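Side-chain contacts in 2-(hydroxymethyl)glutarate dehydrogenase (Eubacterium barkeri, PDB 3CKY), which catalyses the NAD-dependent interconversion of 2-formylglutarate and (S)-2-hydroxymethylglutarate, a step in the fermentation of nicotinate: residues Ser187-Leu192 against Ser283-Val288; Cys183-Leu188 against Lys225-Gly230; Pro18-Leu23 against Ala41-Gln46. All coordinates share one frame; numbering follows the deposited sequence.

From the N terminus, interaction 3 closes first: it returns residues 41-46 to helix 16-25 over a short connection that contains strand 29-33 and the start of helix 37-44, inside the Rossmann-type nucleotide-binding domain. The chain then completes that domain before helix 169-197 opens the all-helical part. Interactions 2 and 1 both start from this helix and share Ser187 and Leu188. The loop closed by interaction 2, ending at 225-230, nests within the longer one of interaction 1, which ends at 283-288. Their centres lie 6 Å apart and they touch, Leu192 packing on Ile227. Interaction 3 stands apart, its centre 41 Å from that of interaction 1.

Interaction 1 of 3, residues Ser187-Leu192 against Ser283-Val288; sequences SLAEAL and SAVIKV
Ala189 and Leu192 on the long helix 169-197 pack against Val285 and Ile286 in a buried contact of apolar side chains inside the C-terminal helical domain, where the chain enters helix 286-293. The backbones come close where the first segment has an alanine: the CA atoms of Ala189 and Ile286 are 4.7 Å apart. The methyl of Ala189 points at the other segment and lies 4.0 Å from Ile286 CA, so it rests on backbone as much as on side chain. Beside it comes one branch of Val285, with CG1 at 4.1 Å from Ala189 CB.

Ile286 does the rest. Its CG1 is turned anti to the backbone N (chi1 -162°), and an extended second torsion carries the branch along the helix surface of 187-192 instead of into it. The polar atom it passes is the carbonyl oxygen Ala189 O, 3.7 Å from CG1, and the terminal CD1 goes on to meet Leu192, 4.0 Å from its CB and 4.1 Å from its CD1. The two side chains cross at about a right angle, the isoleucine methyl fitting against both the root and one tip of the leucine.

Around this pair, Leu192 also touches Met223 of helix 217-228, Ile286 touches Val193 and Val297, and Val285 reaches Ile268 and Phe269 of helix 260-274. On another side of helix 169-197, Glu190 is hydrogen-bonded to Thr262 and Met261 of the second subunit, so the same helix serves the domain interior and the tetramer interface. Between the two segments there is neither a hydrogen bond nor a salt bridge, consistent with cohesion between the side chains that rests on van der Waals fit and the burial of methyl and methylene groups.

Interaction 2 of 3, residues Cys183-Leu188 against Lys225-Gly230; sequences CNMASL and KFIMSG
Across a gap of 10.6 Å between the nearest CA atoms, those of Leu188 and Ile227, residues 183-188 in the middle of helix 169-197 face the C-terminal end of helix 217-228. Both belong to the all-helical C-terminal domain of this beta-hydroxyacid dehydrogenase, and at this distance only long side chains can meet.

A single methyl, Ile227 CD1, receives both partners. CG1 of Ile227 stands anti to its carbonyl carbon (chi1 -66°), and with an extended second torsion the branch extends to the long helix. Met185 comes to meet it tip to tip, CE lying 4.0 Å from Ile227 CD1. The CB of Met185 does not aim at the other helix; the chain is bent at its second and third torsions, and these bends bring the methyl round. Leu188, one turn further along, directs its CB at the partner and adds a looser touch, CD2 at 4.4 Å from Ile227 CD1. The direct contact is small, and other residues fill in beside it: Met185 also packs on Met282, Ser283 and Phe269, while Leu188 touches Met219 and, across the subunit interface, Leu180 of the second subunit.

The helix bearing Ile227 is itself near its end. It widens into a pi-type turn at 225-228, and Gly230 leaves the helical conformation with positive phi, its N making weak bonds to the carbonyl oxygens of both Phe226 and Ile227. Within that turn, CG of Lys225 lies over one face of the Phe226 ring, toward its rim. Ser229 turns its hydroxyl back to the carbonyl of the residue four earlier: OG donates to Lys225 O at 2.7 Å, approaching from above the carbonyl plane, 43° out of it, with a C=O...OG angle of 122°.

Interaction 3 of 3, residues Pro18-Leu23 against Ala41-Gln46; sequences PMAINL and AAVVAQ
Ile21, on helix 16-25, is the residue most covered by the segment 41-46. Its CB points past the other helix, not at it, and the branched side chain makes up the difference. CG1 leaves anti to the carbonyl carbon (chi1 -71°) and lies 4.4 Å from Val43 CG1. The same Ile21 CG1 is slightly nearer to the methylene Gln46 CG, at 4.3 Å. An extended second torsion then carries CD1 outward to end beside the Gln46 side chain. CG2, the other branch, stands anti to the backbone N and lies 4.2 Å from Gln46 CG. Gln46 bends at its second torsion and crosses Ile21 obliquely, lying along the exposed margin of the contact.

The more deeply buried side belongs to Ala20 and Val43, each with its CB directed at the other segment. Ala20 CB meets Val43 CG1 at 4.1 Å, so this one valine methyl touches both neighbours in the sequence, Ala20 and Ile21. The CA atoms of Ile21 and Val43 are 6.3 Å apart. Ala20 also touches Phe9 of strand 6-10, and Val43 touches Leu12 and Ala48.

No hydrogen bond joins the two segments. Their helices follow strands 6-10 and 29-33, neighbouring parallel strands of the sheet, and pack side by side as the first two helices of a Rossmann-type dinucleotide-binding fold; residues 18-22 fall within the stretch assigned by similarity to NAD(+) binding.

Interaction 1 of 3, residues Ser187-Leu192 against Ser283-Val288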
# COMPACT_ATOMS: atom_id res chain seq x y z
N SER A 187 11.42 6.91 -0.31
CA SER A 187 11.79 6.77 1.09
C SER A 187 12.57 8.00 1.58
O SER A 187 12.34 8.53 2.66
CB SER A 187 12.63 5.51 1.30
OG SER A 187 11.93 4.34 0.90
N LEU A 188 13.50 8.46 0.75
CA LEU A 188 14.31 9.64 1.05
C LEU A 188 13.43 10.88 1.26
O LEU A 188 13.65 11.67 2.20
CB LEU A 188 15.32 9.88 -0.08
CG LEU A 188 16.35 11.00 0.16
CD1 LEU A 188 17.21 10.73 1.42
CD2 LEU A 188 17.21 11.22 -1.07
N ALA A 189 12.43 11.04 0.41
CA ALA A 189 11.54 12.19 0.46
C ALA A 189 10.92 12.41 1.85
O ALA A 189 11.06 13.50 2.45
CB ALA A 189 10.44 12.05 -0.59
N GLU A 190 10.24 11.36 2.36
CA GLU A 190 9.59 11.44 3.67
C GLU A 190 10.62 11.53 4.81
O GLU A 190 10.39 12.24 5.81
CB GLU A 190 8.62 10.28 3.88
CG GLU A 190 9.27 8.90 4.04
CD GLU A 190 8.26 7.76 4.06
OE1 GLU A 190 8.32 6.89 4.98
OE2 GLU A 190 7.42 7.71 3.14
N ALA A 191 11.75 10.84 4.66
CA ALA A 191 12.84 10.86 5.65
C ALA A 191 13.41 12.25 5.88
O ALA A 191 13.67 12.64 7.03
CB ALA A 191 13.96 9.91 5.22
N LEU A 192 13.64 12.97 4.80
CA LEU A 192 14.21 14.31 4.88
C LEU A 192 13.24 15.30 5.52
O LEU A 192 13.64 16.13 6.33
CB LEU A 192 14.62 14.80 3.49
CG LEU A 192 15.83 14.09 2.86
CD1 LEU A 192 16.07 14.63 1.45
CD2 LEU A 192 17.08 14.25 3.73
N SER A 283 12.96 13.85 -7.93
CA SER A 283 13.20 14.20 -6.54
C SER A 283 12.25 15.30 -6.04
O SER A 283 12.10 15.49 -4.83
CB SER A 283 14.65 14.63 -6.31
OG SER A 283 15.02 15.76 -7.09
N ALA A 284 11.63 16.01 -6.99
CA ALA A 284 10.56 16.98 -6.68
C ALA A 284 9.37 16.32 -6.00
O ALA A 284 8.52 17.01 -5.48
CB ALA A 284 10.11 17.72 -7.95
N VAL A 285 9.29 15.00 -5.99
CA VAL A 285 8.22 14.30 -5.23
C VAL A 285 8.21 14.71 -3.73
O VAL A 285 7.16 14.66 -3.08
CB VAL A 285 8.33 12.76 -5.40
CG1 VAL A 285 9.49 12.20 -4.57
CG2 VAL A 285 7.02 12.09 -5.06
N ILE A 286 9.37 15.12 -3.19
CA ILE A 286 9.46 15.67 -1.84
C ILE A 286 8.44 16.82 -1.59
O ILE A 286 7.93 16.98 -0.48
CB ILE A 286 10.91 16.14 -1.48
CG1 ILE A 286 11.06 16.28 0.04
CG2 ILE A 286 11.24 17.49 -2.16
CD1 ILE A 286 12.50 16.44 0.54
N LYS A 287 8.16 17.60 -2.63
CA LYS A 287 7.17 18.69 -2.56
C LYS A 287 5.77 18.21 -2.17
O LYS A 287 5.01 18.98 -1.59
CB LYS A 287 7.08 19.40 -3.90
CG LYS A 287 8.32 20.17 -4.31
CD LYS A 287 8.05 20.91 -5.63
CE LYS A 287 9.31 21.45 -6.22
NZ LYS A 287 9.01 22.33 -7.40
N VAL A 288 5.44 16.95 -2.46
CA VAL A 288 4.20 16.34 -1.94
C VAL A 288 4.07 16.48 -0.41
O VAL A 288 3.04 16.91 0.10
CB VAL A 288 4.06 14.85 -2.29
CG1 VAL A 288 2.83 14.23 -1.57
CG2 VAL A 288 3.95 14.66 -3.81

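Interaction 2 of 3, residues Cys183-Leu188 against Lys225-Gly230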
# COMPACT_ATOMS: atom_id res chain seq x y z
N CYS A 183 11.91 3.62 -5.41
CA CYS A 183 11.64 3.33 -4.01
C CYS A 183 12.57 4.12 -3.08
O CYS A 183 12.12 4.69 -2.08
CB CYS A 183 11.78 1.84 -3.72
SG CYS A 183 10.48 0.78 -4.39
N ASN A 184 13.85 4.13 -3.41
CA ASN A 184 14.86 4.76 -2.56
C ASN A 184 14.59 6.26 -2.47
O ASN A 184 14.74 6.85 -1.42
CB ASN A 184 16.28 4.49 -3.09
CG ASN A 184 16.67 3.03 -2.99
OD1 ASN A 184 16.00 2.23 -2.33
ND2 ASN A 184 17.76 2.67 -3.64
N MET A 185 14.16 6.85 -3.59
CA MET A 185 13.82 8.26 -3.62
C MET A 185 12.56 8.56 -2.81
O MET A 185 12.54 9.50 -2.01
CB MET A 185 13.65 8.73 -5.06
CG MET A 185 13.26 10.23 -5.20
SD MET A 185 14.52 11.41 -4.68
CE MET A 185 13.79 12.17 -3.23
N ALA A 186 11.52 7.77 -3.02
CA ALA A 186 10.30 7.93 -2.24
C ALA A 186 10.58 7.85 -0.72
O ALA A 186 10.04 8.64 0.06
CB ALA A 186 9.25 6.86 -2.66
N SER A 187 11.42 6.91 -0.31
CA SER A 187 11.79 6.77 1.09
C SER A 187 12.57 8.00 1.58
O SER A 187 12.34 8.53 2.66
CB SER A 187 12.63 5.51 1.30
OG SER A 187 11.93 4.34 0.90
N LEU A 188 13.50 8.46 0.75
CA LEU A 188 14.31 9.64 1.05
C LEU A 188 13.43 10.88 1.26
O LEU A 188 13.65 11.67 2.20
CB LEU A 188 15.32 9.88 -0.08
CG LEU A 188 16.35 11.00 0.16
CD1 LEU A 188 17.21 10.73 1.42
CD2 LEU A 188 17.21 11.22 -1.07
N LYS A 225 22.11 18.51 -5.73
CA LYS A 225 21.83 19.14 -7.02
C LYS A 225 20.40 19.65 -7.18
O LYS A 225 20.20 20.70 -7.80
CB LYS A 225 22.17 18.18 -8.16
CG LYS A 225 22.08 18.83 -9.54
CD LYS A 225 22.44 17.87 -10.66
CE LYS A 225 22.14 18.50 -12.03
NZ LYS A 225 22.29 17.53 -13.17
N PHE A 226 19.42 18.91 -6.66
CA PHE A 226 18.01 19.22 -6.87
C PHE A 226 17.28 19.65 -5.61
O PHE A 226 16.64 20.69 -5.59
CB PHE A 226 17.28 18.02 -7.49
CG PHE A 226 17.81 17.61 -8.84
CD1 PHE A 226 17.35 18.21 -10.01
CD2 PHE A 226 18.79 16.62 -8.94
CE1 PHE A 226 17.84 17.83 -11.25
CE2 PHE A 226 19.29 16.24 -10.20
CZ PHE A 226 18.81 16.85 -11.34
N ILE A 227 17.34 18.82 -4.57
CA ILE A 227 16.57 19.03 -3.37
C ILE A 227 17.08 20.27 -2.64
O ILE A 227 16.34 21.20 -2.43
CB ILE A 227 16.60 17.79 -2.42
CG1 ILE A 227 15.88 16.60 -3.07
CG2 ILE A 227 15.95 18.08 -1.07
CD1 ILE A 227 16.12 15.25 -2.36
N MET A 228 18.36 20.29 -2.30
CA MET A 228 18.90 21.42 -1.53
C MET A 228 18.97 22.72 -2.33
O MET A 228 18.87 23.81 -1.76
CB MET A 228 20.25 21.09 -0.93
CG MET A 228 20.16 20.00 0.08
SD MET A 228 21.72 19.67 0.88
CE MET A 228 21.91 21.20 1.83
N SER A 229 19.11 22.60 -3.65
CA SER A 229 19.09 23.76 -4.54
C SER A 229 17.68 24.28 -4.75
O SER A 229 17.49 25.45 -4.99
CB SER A 229 19.69 23.41 -5.90
OG SER A 229 18.77 22.71 -6.74
N GLY A 230 16.70 23.38 -4.68
CA GLY A 230 15.32 23.72 -5.02
C GLY A 230 15.07 23.87 -6.52
O GLY A 230 13.99 24.25 -6.93

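Interaction 3 of 3, residues Pro18-Leu23 against Ala41-Gln46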
# COMPACT_ATOMS: atom_id res chain seq x y z
N PRO A 18 22.74 9.03 -32.64
CA PRO A 18 24.17 8.81 -32.37
C PRO A 18 24.65 7.35 -32.51
O PRO A 18 25.80 7.12 -32.89
CB PRO A 18 24.33 9.28 -30.91
CG PRO A 18 22.98 9.25 -30.33
CD PRO A 18 22.05 9.58 -31.47
N MET A 19 23.77 6.39 -32.20
CA MET A 19 24.09 4.97 -32.38
C MET A 19 24.35 4.68 -33.85
O MET A 19 25.35 4.03 -34.19
CB MET A 19 22.93 4.09 -31.89
CG MET A 19 22.72 4.11 -30.39
SD MET A 19 21.49 2.91 -29.83
CE MET A 19 20.32 2.83 -31.16
N ALA A 20 23.46 5.15 -34.71
CA ALA A 20 23.61 4.98 -36.17
C ALA A 20 24.91 5.60 -36.67
O ALA A 20 25.61 5.01 -37.49
CB ALA A 20 22.41 5.57 -36.91
N ILE A 21 25.22 6.80 -36.18
CA ILE A 21 26.44 7.51 -36.56
C ILE A 21 27.70 6.76 -36.15
O ILE A 21 28.65 6.67 -36.93
CB ILE A 21 26.46 8.94 -35.96
CG1 ILE A 21 25.44 9.82 -36.67
CG2 ILE A 21 27.85 9.55 -36.08
CD1 ILE A 21 25.25 11.17 -36.03
N ASN A 22 27.72 6.23 -34.92
CA ASN A 22 28.85 5.43 -34.45
C ASN A 22 29.06 4.19 -35.31
O ASN A 22 30.19 3.80 -35.59
CB ASN A 22 28.68 5.04 -32.98
CG ASN A 22 28.94 6.20 -32.04
OD1 ASN A 22 29.69 7.12 -32.36
ND2 ASN A 22 28.33 6.16 -30.86
N LEU A 23 27.96 3.56 -35.72
CA LEU A 23 28.00 2.42 -36.64
C LEU A 23 28.54 2.84 -38.01
O LEU A 23 29.33 2.12 -38.62
CB LEU A 23 26.61 1.79 -36.78
CG LEU A 23 26.15 0.93 -35.61
CD1 LEU A 23 24.65 0.69 -35.68
CD2 LEU A 23 26.89 -0.40 -35.57
N ALA A 41 17.84 12.75 -42.56
CA ALA A 41 18.84 13.58 -43.23
C ALA A 41 20.13 13.69 -42.41
O ALA A 41 21.23 13.65 -42.96
CB ALA A 41 18.28 14.97 -43.53
N ALA A 42 19.99 13.84 -41.10
CA ALA A 42 21.14 13.92 -40.19
C ALA A 42 22.08 12.72 -40.35
O ALA A 42 23.30 12.91 -40.47
CB ALA A 42 20.66 14.03 -38.75
N VAL A 43 21.53 11.52 -40.38
CA VAL A 43 22.34 10.30 -40.51
C VAL A 43 22.76 10.01 -41.96
O VAL A 43 23.84 9.46 -42.19
CB VAL A 43 21.66 9.05 -39.90
CG1 VAL A 43 21.41 9.25 -38.41
CG2 VAL A 43 20.36 8.71 -40.63
N VAL A 44 21.92 10.37 -42.93
CA VAL A 44 22.27 10.15 -44.34
C VAL A 44 23.49 10.98 -44.73
O VAL A 44 24.24 10.60 -45.63
CB VAL A 44 21.10 10.45 -45.33
CG1 VAL A 44 19.85 9.67 -44.96
CG2 VAL A 44 20.82 11.95 -45.41
N ALA A 45 23.69 12.10 -44.05
CA ALA A 45 24.89 12.92 -44.22
C ALA A 45 26.15 12.20 -43.75
O ALA A 45 27.23 12.42 -44.29
CB ALA A 45 24.73 14.25 -43.49
N GLN A 46 26.00 11.35 -42.73
CA GLN A 46 27.12 10.53 -42.23
C GLN A 46 27.24 9.18 -42.94
O GLN A 46 28.10 8.37 -42.59
CB GLN A 46 27.00 10.32 -40.71
CG GLN A 46 27.77 11.36 -39.88
CD GLN A 46 27.18 12.75 -40.00
OE1 GLN A 46 25.99 12.95 -39.72
NE2 GLN A 46 28.00 13.71 -40.41